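Local coordinates for quinonprotein alcohol dehydrogenase-like protein (Bacteroides thetaiotaomicron VPI-5482, PDB 4R5O) that is of unknown function but couples an immunoglobulin-like beta-sandwich domain to a seven-bladed beta-propeller and carries calcium-binding sites, at residues Y106-G110 against T111-Y115; Y123-C126 against Y127-L130; R207-L210 against K211-N214. One frame throughout, in Å; residues are numbered along the deposited sequence.

Contact 1: residues Y106-G110 against T111-Y115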
loop_
_atom_site.group_PDB
_atom_site.type_symbol
_atom_site.label_atom_id
_atom_site.label_comp_id
_atom_site.label_asym_id
_atom_site.label_seq_id
_atom_site.Cartn_x
_atom_site.Cartn_y
_atom_site.Cartn_z
ATOM N N TYR A 106 0.410 -4.016 -4.512
ATOM C CA TYR A 106 1.256 -3.039 -5.179
ATOM C C TYR A 106 0.389 -1.822 -5.402
ATOM O O TYR A 106 -0.766 -1.940 -5.821
ATOM C CB TYR A 106 1.943 -3.559 -6.473
ATOM C CG TYR A 106 1.039 -3.957 -7.625
ATOM C CD1 TYR A 106 0.540 -5.252 -7.727
ATOM C CD2 TYR A 106 0.772 -3.071 -8.668
ATOM C CE1 TYR A 106 -0.272 -5.632 -8.796
ATOM C CE2 TYR A 106 -0.040 -3.437 -9.738
ATOM C CZ TYR A 106 -0.553 -4.723 -9.801
ATOM O OH TYR A 106 -1.360 -5.100 -10.837
ATOM N N VAL A 107 0.911 -0.669 -4.999
ATOM C CA VAL A 107 0.232 0.613 -5.096
ATOM C C VAL A 107 0.569 1.188 -6.474
ATOM O O VAL A 107 1.720 1.496 -6.751
ATOM C CB VAL A 107 0.628 1.542 -3.911
ATOM C CG1 VAL A 107 -0.081 2.899 -3.998
ATOM C CG2 VAL A 107 0.339 0.863 -2.579
ATOM N N ALA A 108 -0.422 1.234 -7.353
ATOM C CA ALA A 108 -0.353 1.732 -8.728
ATOM C C ALA A 108 -1.717 2.249 -9.128
ATOM O O ALA A 108 -2.722 1.701 -8.686
ATOM C CB ALA A 108 0.127 0.637 -9.682
ATOM N N ASP A 109 -1.748 3.343 -9.895
ATOM C CA ASP A 109 -2.915 4.103 -10.363
ATOM C C ASP A 109 -3.793 4.480 -9.156
ATOM O O ASP A 109 -5.015 4.375 -9.205
ATOM C CB ASP A 109 -3.740 3.365 -11.456
ATOM C CG ASP A 109 -4.580 4.269 -12.384
ATOM O OD1 ASP A 109 -4.254 5.485 -12.514
ATOM O OD2 ASP A 109 -5.492 3.750 -13.043
ATOM N N GLY A 110 -3.130 4.935 -8.100
ATOM C CA GLY A 110 -3.727 5.459 -6.883
ATOM C C GLY A 110 -4.622 4.545 -6.092
ATOM O O GLY A 110 -5.572 5.016 -5.478
ATOM N N THR A 111 -4.307 3.247 -6.057
ATOM C CA THR A 111 -5.100 2.261 -5.299
ATOM C C THR A 111 -4.264 1.017 -4.967
ATOM O O THR A 111 -3.152 0.861 -5.470
ATOM C CB THR A 111 -6.389 1.847 -6.089
ATOM O OG1 THR A 111 -7.132 0.897 -5.317
ATOM C CG2 THR A 111 -6.102 1.278 -7.476
ATOM N N PHE A 112 -4.838 0.119 -4.148
ATOM C CA PHE A 112 -4.205 -1.157 -3.807
ATOM C C PHE A 112 -4.587 -2.221 -4.817
ATOM O O PHE A 112 -5.769 -2.507 -4.987
ATOM C CB PHE A 112 -4.558 -1.635 -2.396
ATOM C CG PHE A 112 -4.043 -0.788 -1.258
ATOM C CD1 PHE A 112 -2.794 -1.025 -0.705
ATOM C CD2 PHE A 112 -4.843 0.186 -0.678
ATOM C CE1 PHE A 112 -2.344 -0.274 0.395
ATOM C CE2 PHE A 112 -4.382 0.947 0.401
ATOM C CZ PHE A 112 -3.136 0.714 0.930
ATOM N N ASN A 113 -3.576 -2.803 -5.480
ATOM C CA ASN A 113 -3.689 -3.886 -6.466
ATOM C C ASN A 113 -2.996 -5.143 -5.926
ATOM O O ASN A 113 -1.990 -5.009 -5.217
ATOM C CB ASN A 113 -3.078 -3.453 -7.789
ATOM C CG ASN A 113 -3.482 -2.078 -8.241
ATOM O OD1 ASN A 113 -4.531 -1.876 -8.840
ATOM N ND2 ASN A 113 -2.642 -1.094 -7.966
ATOM N N PHE A 114 -3.515 -6.349 -6.212
ATOM C CA PHE A 114 -2.872 -7.546 -5.673
ATOM C C PHE A 114 -2.375 -8.470 -6.772
ATOM O O PHE A 114 -3.123 -8.777 -7.696
ATOM C CB PHE A 114 -3.811 -8.332 -4.747
ATOM C CG PHE A 114 -3.178 -9.556 -4.113
ATOM C CD1 PHE A 114 -2.318 -9.432 -3.025
ATOM C CD2 PHE A 114 -3.499 -10.837 -4.559
ATOM C CE1 PHE A 114 -1.782 -10.567 -2.406
ATOM C CE2 PHE A 114 -2.927 -11.971 -3.964
ATOM C CZ PHE A 114 -2.059 -11.828 -2.904
ATOM N N TYR A 115 -1.129 -8.948 -6.641
ATOM C CA TYR A 115 -0.548 -9.912 -7.558
ATOM C C TYR A 115 -0.296 -11.233 -6.821
ATOM O O TYR A 115 0.472 -11.282 -5.858
ATOM C CB TYR A 115 0.746 -9.381 -8.207
ATOM C CG TYR A 115 1.402 -10.379 -9.139
ATOM C CD1 TYR A 115 0.888 -10.620 -10.413
ATOM C CD2 TYR A 115 2.533 -11.087 -8.750
ATOM C CE1 TYR A 115 1.492 -11.535 -11.276
ATOM C CE2 TYR A 115 3.159 -11.988 -9.616
ATOM C CZ TYR A 115 2.638 -12.205 -10.875
ATOM O OH TYR A 115 3.276 -13.076 -11.720
#

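Contact 2: residues Y123-C126 against Y127-L130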
loop_
_atom_site.group_PDB
_atom_site.type_symbol
_atom_site.label_atom_id
_atom_site.label_comp_id
_atom_site.label_asym_id
_atom_site.label_seq_id
_atom_site.Cartn_x
_atom_site.Cartn_y
_atom_site.Cartn_z
ATOM N N TYR A 123 -4.801 -8.518 -9.760
ATOM C CA TYR A 123 -6.154 -8.039 -9.480
ATOM C C TYR A 123 -6.061 -6.543 -9.267
ATOM O O TYR A 123 -5.396 -6.098 -8.333
ATOM C CB TYR A 123 -6.785 -8.773 -8.283
ATOM C CG TYR A 123 -6.797 -10.278 -8.417
ATOM C CD1 TYR A 123 -7.821 -10.928 -9.096
ATOM C CD2 TYR A 123 -5.791 -11.053 -7.850
ATOM C CE1 TYR A 123 -7.829 -12.312 -9.230
ATOM C CE2 TYR A 123 -5.782 -12.438 -7.991
ATOM C CZ TYR A 123 -6.807 -13.064 -8.677
ATOM O OH TYR A 123 -6.807 -14.430 -8.820
ATOM N N GLN A 124 -6.615 -5.767 -10.192
ATOM C CA GLN A 124 -6.520 -4.320 -10.123
ATOM C C GLN A 124 -7.610 -3.728 -9.256
ATOM O O GLN A 124 -8.764 -4.133 -9.352
ATOM C CB GLN A 124 -6.586 -3.696 -11.525
ATOM C CG GLN A 124 -5.356 -3.989 -12.388
ATOM C CD GLN A 124 -5.403 -3.270 -13.713
ATOM O OE1 GLN A 124 -6.419 -2.687 -14.120
ATOM N NE2 GLN A 124 -4.290 -3.289 -14.424
ATOM N N ASP A 125 -7.225 -2.757 -8.408
ATOM C CA ASP A 125 -8.077 -1.948 -7.540
ATOM C C ASP A 125 -8.920 -2.845 -6.611
ATOM O O ASP A 125 -10.139 -2.784 -6.589
ATOM C CB ASP A 125 -8.977 -1.028 -8.397
ATOM C CG ASP A 125 -9.704 0.071 -7.658
ATOM O OD1 ASP A 125 -9.356 0.329 -6.483
ATOM O OD2 ASP A 125 -10.586 0.719 -8.273
ATOM N N CYS A 126 -8.234 -3.621 -5.797
ATOM C CA CYS A 126 -8.818 -4.478 -4.785
ATOM C C CYS A 126 -9.383 -3.624 -3.647
ATOM O O CYS A 126 -10.200 -4.091 -2.849
ATOM C CB CYS A 126 -7.765 -5.459 -4.275
ATOM S SG CYS A 126 -7.221 -6.670 -5.512
ATOM N N TYR A 127 -8.921 -2.375 -3.543
ATOM C CA TYR A 127 -9.373 -1.494 -2.475
ATOM C C TYR A 127 -10.843 -1.132 -2.705
ATOM O O TYR A 127 -11.631 -1.225 -1.774
ATOM C CB TYR A 127 -8.491 -0.249 -2.373
ATOM C CG TYR A 127 -8.937 0.668 -1.263
ATOM C CD1 TYR A 127 -8.588 0.413 0.067
ATOM C CD2 TYR A 127 -9.758 1.762 -1.526
ATOM C CE1 TYR A 127 -9.042 1.238 1.100
ATOM C CE2 TYR A 127 -10.220 2.581 -0.505
ATOM C CZ TYR A 127 -9.846 2.331 0.799
ATOM O OH TYR A 127 -10.316 3.180 1.755
ATOM N N ALA A 128 -11.217 -0.773 -3.941
ATOM C CA ALA A 128 -12.587 -0.409 -4.272
ATOM C C ALA A 128 -13.558 -1.602 -4.074
ATOM O O ALA A 128 -14.480 -1.475 -3.264
ATOM C CB ALA A 128 -12.661 0.096 -5.708
ATOM N N SER A 129 -13.306 -2.769 -4.764
ATOM C CA SER A 129 -14.151 -3.973 -4.755
ATOM C C SER A 129 -14.361 -4.534 -3.322
ATOM O O SER A 129 -15.433 -5.091 -3.073
ATOM C CB SER A 129 -13.599 -5.072 -5.671
ATOM O OG SER A 129 -12.257 -5.456 -5.442
ATOM N N LEU A 130 -13.428 -4.340 -2.397
ATOM C CA LEU A 130 -13.556 -4.730 -0.978
ATOM C C LEU A 130 -14.070 -3.553 -0.067
ATOM O O LEU A 130 -14.183 -3.746 1.152
ATOM C CB LEU A 130 -12.190 -5.210 -0.418
ATOM C CG LEU A 130 -11.604 -6.532 -0.894
ATOM C CD1 LEU A 130 -10.105 -6.528 -0.733
ATOM C CD2 LEU A 130 -12.226 -7.694 -0.165
#

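Contact 3: residues R207-L210 against K211-N214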
loop_
_atom_site.group_PDB
_atom_site.type_symbol
_atom_site.label_atom_id
_atom_site.label_comp_id
_atom_site.label_asym_id
_atom_site.label_seq_id
_atom_site.Cartn_x
_atom_site.Cartn_y
_atom_site.Cartn_z
ATOM N N ARG A 207 2.490 15.396 15.274
ATOM C CA ARG A 207 2.249 14.107 15.917
ATOM C C ARG A 207 0.844 13.724 15.632
ATOM O O ARG A 207 -0.039 14.549 15.819
ATOM C CB ARG A 207 2.531 14.144 17.434
ATOM C CG ARG A 207 2.306 12.783 18.124
ATOM C CD ARG A 207 2.522 12.823 19.618
ATOM N NE ARG A 207 1.619 13.752 20.297
ATOM C CZ ARG A 207 1.972 14.950 20.764
ATOM N NH1 ARG A 207 3.237 15.359 20.685
ATOM N NH2 ARG A 207 1.075 15.729 21.347
ATOM N N ILE A 208 0.613 12.510 15.182
ATOM C CA ILE A 208 -0.749 12.036 14.924
ATOM C C ILE A 208 -1.039 10.843 15.881
ATOM O O ILE A 208 -0.177 9.986 16.096
ATOM C CB ILE A 208 -0.991 11.676 13.407
ATOM C CG1 ILE A 208 -2.490 11.299 13.140
ATOM C CG2 ILE A 208 0.007 10.623 12.849
ATOM C CD1 ILE A 208 -2.975 11.474 11.733
ATOM N N ASP A 209 -2.233 10.850 16.504
ATOM C CA ASP A 209 -2.710 9.751 17.358
ATOM C C ASP A 209 -3.284 8.702 16.429
ATOM O O ASP A 209 -4.191 9.014 15.665
ATOM C CB ASP A 209 -3.729 10.273 18.394
ATOM C CG ASP A 209 -4.225 9.252 19.404
ATOM O OD1 ASP A 209 -4.777 8.208 18.980
ATOM O OD2 ASP A 209 -4.166 9.542 20.608
ATOM N N LEU A 210 -2.747 7.486 16.433
ATOM C CA LEU A 210 -3.163 6.443 15.478
ATOM C C LEU A 210 -4.562 5.827 15.818
ATOM O O LEU A 210 -5.054 5.007 15.040
ATOM C CB LEU A 210 -2.106 5.324 15.403
ATOM C CG LEU A 210 -0.722 5.776 14.891
ATOM C CD1 LEU A 210 0.259 4.647 14.875
ATOM C CD2 LEU A 210 -0.802 6.401 13.514
ATOM N N LYS A 211 -5.242 6.299 16.887
ATOM C CA LYS A 211 -6.583 5.824 17.236
ATOM C C LYS A 211 -7.616 6.916 16.925
ATOM O O LYS A 211 -8.514 6.684 16.093
ATOM C CB LYS A 211 -6.672 5.382 18.711
ATOM C CG LYS A 211 -5.523 4.447 19.198
ATOM C CD LYS A 211 -5.351 3.120 18.405
ATOM C CE LYS A 211 -4.185 2.297 18.924
ATOM N NZ LYS A 211 -3.955 1.075 18.106
ATOM N N SER A 212 -7.453 8.122 17.524
ATOM C CA SER A 212 -8.391 9.246 17.312
ATOM C C SER A 212 -8.142 9.979 15.993
ATOM O O SER A 212 -9.066 10.586 15.465
ATOM C CB SER A 212 -8.293 10.250 18.454
ATOM O OG SER A 212 -6.999 10.814 18.539
ATOM N N LEU A 213 -6.888 9.972 15.512
ATOM C CA LEU A 213 -6.367 10.583 14.290
ATOM C C LEU A 213 -6.297 12.128 14.449
ATOM O O LEU A 213 -6.175 12.848 13.452
ATOM C CB LEU A 213 -7.147 10.182 13.017
ATOM C CG LEU A 213 -7.113 8.687 12.654
ATOM C CD1 LEU A 213 -7.694 8.454 11.291
ATOM C CD2 LEU A 213 -5.682 8.156 12.629
ATOM N N ASN A 214 -6.252 12.622 15.708
ATOM C CA ASN A 214 -5.987 14.030 15.966
ATOM C C ASN A 214 -4.507 14.259 15.789
ATOM O O ASN A 214 -3.731 13.344 16.067
ATOM C CB ASN A 214 -6.476 14.473 17.356
ATOM C CG ASN A 214 -7.990 14.633 17.469
ATOM O OD1 ASN A 214 -8.687 15.149 16.565
ATOM N ND2 ASN A 214 -8.524 14.284 18.630
#

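Contact 1: residues Y106-G110 against T111-Y115
The Tyr106 ring carries the CB of Asn113 over one face, 3.4 Å above the plane and offset toward the rim, a CH-pi contact in which a polarised methylene meets an aromatic cloud. Ring and amide planes are 31° apart. Tyr115 adds its CB, 3.9 Å from Tyr106 CE1, and Val413 and Cys415 of strand 409-416 also touch the Tyr106 side chain. With CG lodged between the backbone N and the carbonyl carbon (chi1 63°), the ring is brought across to the neighbouring strand. Replacing Tyr106 by alanine would probably open a gap beside Asn113 and leave its CB without the aromatic cover. The amide of Asn113 is gripped on several sides: ND2 donates to Ala108 O at 2.9 Å, in the amide plane, and to Tyr106 O at 3.0 Å, while OD1 accepts from Asp125 N. Tyr106 O also takes Asn113 N, from the opposite face of its carbonyl plane, and Tyr106 N donates to Asn113 O at 2.7 Å. An asparagine suits this place because its short amide can both donate and accept. On the other side of the sheet Val107 CG2 runs alongside Phe112, 4.1 Å from its CD1. Asp109 and Gly110, both with positive phi, occupy the central positions of the type I' turn, Ala108 to Thr111, which closes the hairpin of strands 103-108 and 111-116 within a propeller blade completed by C-terminal strand 422-424.

Contact 2: residues Y123-C126 against Y127-L130
Leu130 N donates to Cys126 O at 3.3 Å, the i to i+4 bond of a single helical turn; the donor sits above the carbonyl plane, 39° out of it. One residue earlier, Asp125 OD1 accepts a weak bond from Ala128 N, also 3.3 Å long. The same oxygen has its stronger partner in the hydroxyl of Thr111. With CG trans to the backbone N (chi1 -168°), the carboxylate reaches forward to the first turn. Asp125 is thus the N-cap of helix 126-129, where a short acidic side chain can accept from a first-turn N-H and would be expected to be stabilised by the positive helix end. Asparagine and aspartate also tolerate the positive phi that Asp125 adopts as the chain leaves strand 121-123. Ala128 presents only a methyl group, small enough to lie against the carboxylate, with CB 3.4 Å from Asp125 OD2. Ser129 OG turns to Pro72 O and Asn71 ND2 of the immunoglobulin-like domain, so the helix meets that domain through a polar seam. Farther in, Cys126 CB and Leu130 CD1 come to 4.4 Å, and Leu130 also packs on Phe100.

Contact 3: residues R207-L210 against K211-N214
Asp209 swings its carboxylate over the residues that follow it because CG stands opposite the backbone N (chi1 -176°), which sets OD1 in front of the N-H groups of Lys211 and Ser212. Lys211 N donates at 2.9 Å, nearly along the C-O axis of OD1, whereas Ser212 N reaches the same oxygen at 3.0 Å from above the carboxylate plane. The first of these bonds closes an Asx turn. Two backbone donors on one oxygen should hold the carboxylate firmly and would be expected to favour its ionised form; aspartate fits here because its side chain is just long enough to act as a surrogate carbonyl. Ser212 puts OG between its backbone N and carbonyl carbon, 3.3 Å from Asp209 CG, and from there it accepts a weak bond from Asn214 N. Lys211 rests its CB against Asp209 OD1, then its chain bends at chi2 and runs outward, with NZ weakly bonded to Glu195 O. The main chain is tied by Asp209 N to Asn214 O, 2.9 Å and almost straight at 171°, and by a weak bond from Leu213 N to Asp209 O. On the apolar side, Ile208 CD1 and Leu213 CD2 meet at 4.4 Å, and both side chains pack on Phe167 of the preceding blade; branched aliphatic side chains suit this blade-to-blade packing. Leu213 takes a positive phi (73°) in the reversal. The result is a beta hairpin linking strands 204-209 and 215-220 of one propeller blade, in which the Asp209 N to Asn214 O bond encloses four residues, Leu210 to Leu213.

Overall arrangement
Contacts 1 and 2 are adjoining parts of one blade, with centres 8 Å apart. Thr111 OG1 lies 2.6 Å from Asp125 OD1, and Phe114 O lies 2.7 Å from Tyr123 N, so the hairpin and the capped turn are stitched together by probable hydrogen bonds. Contact 3 belongs to a different blade, with the sheet that runs from strand 143-149 to strand 177-181 in between: its centre is about 25 Å from that of contact 1 and 26 Å from that of contact 2, with nearest atoms about 14 and 11 Å apart. A calcium ion lies about 5 Å from the Tyr115 side chain, while that of Arg207 is about 11 Å from that of Asp252, a calcium-binding residue with no calcium bound to this chain here.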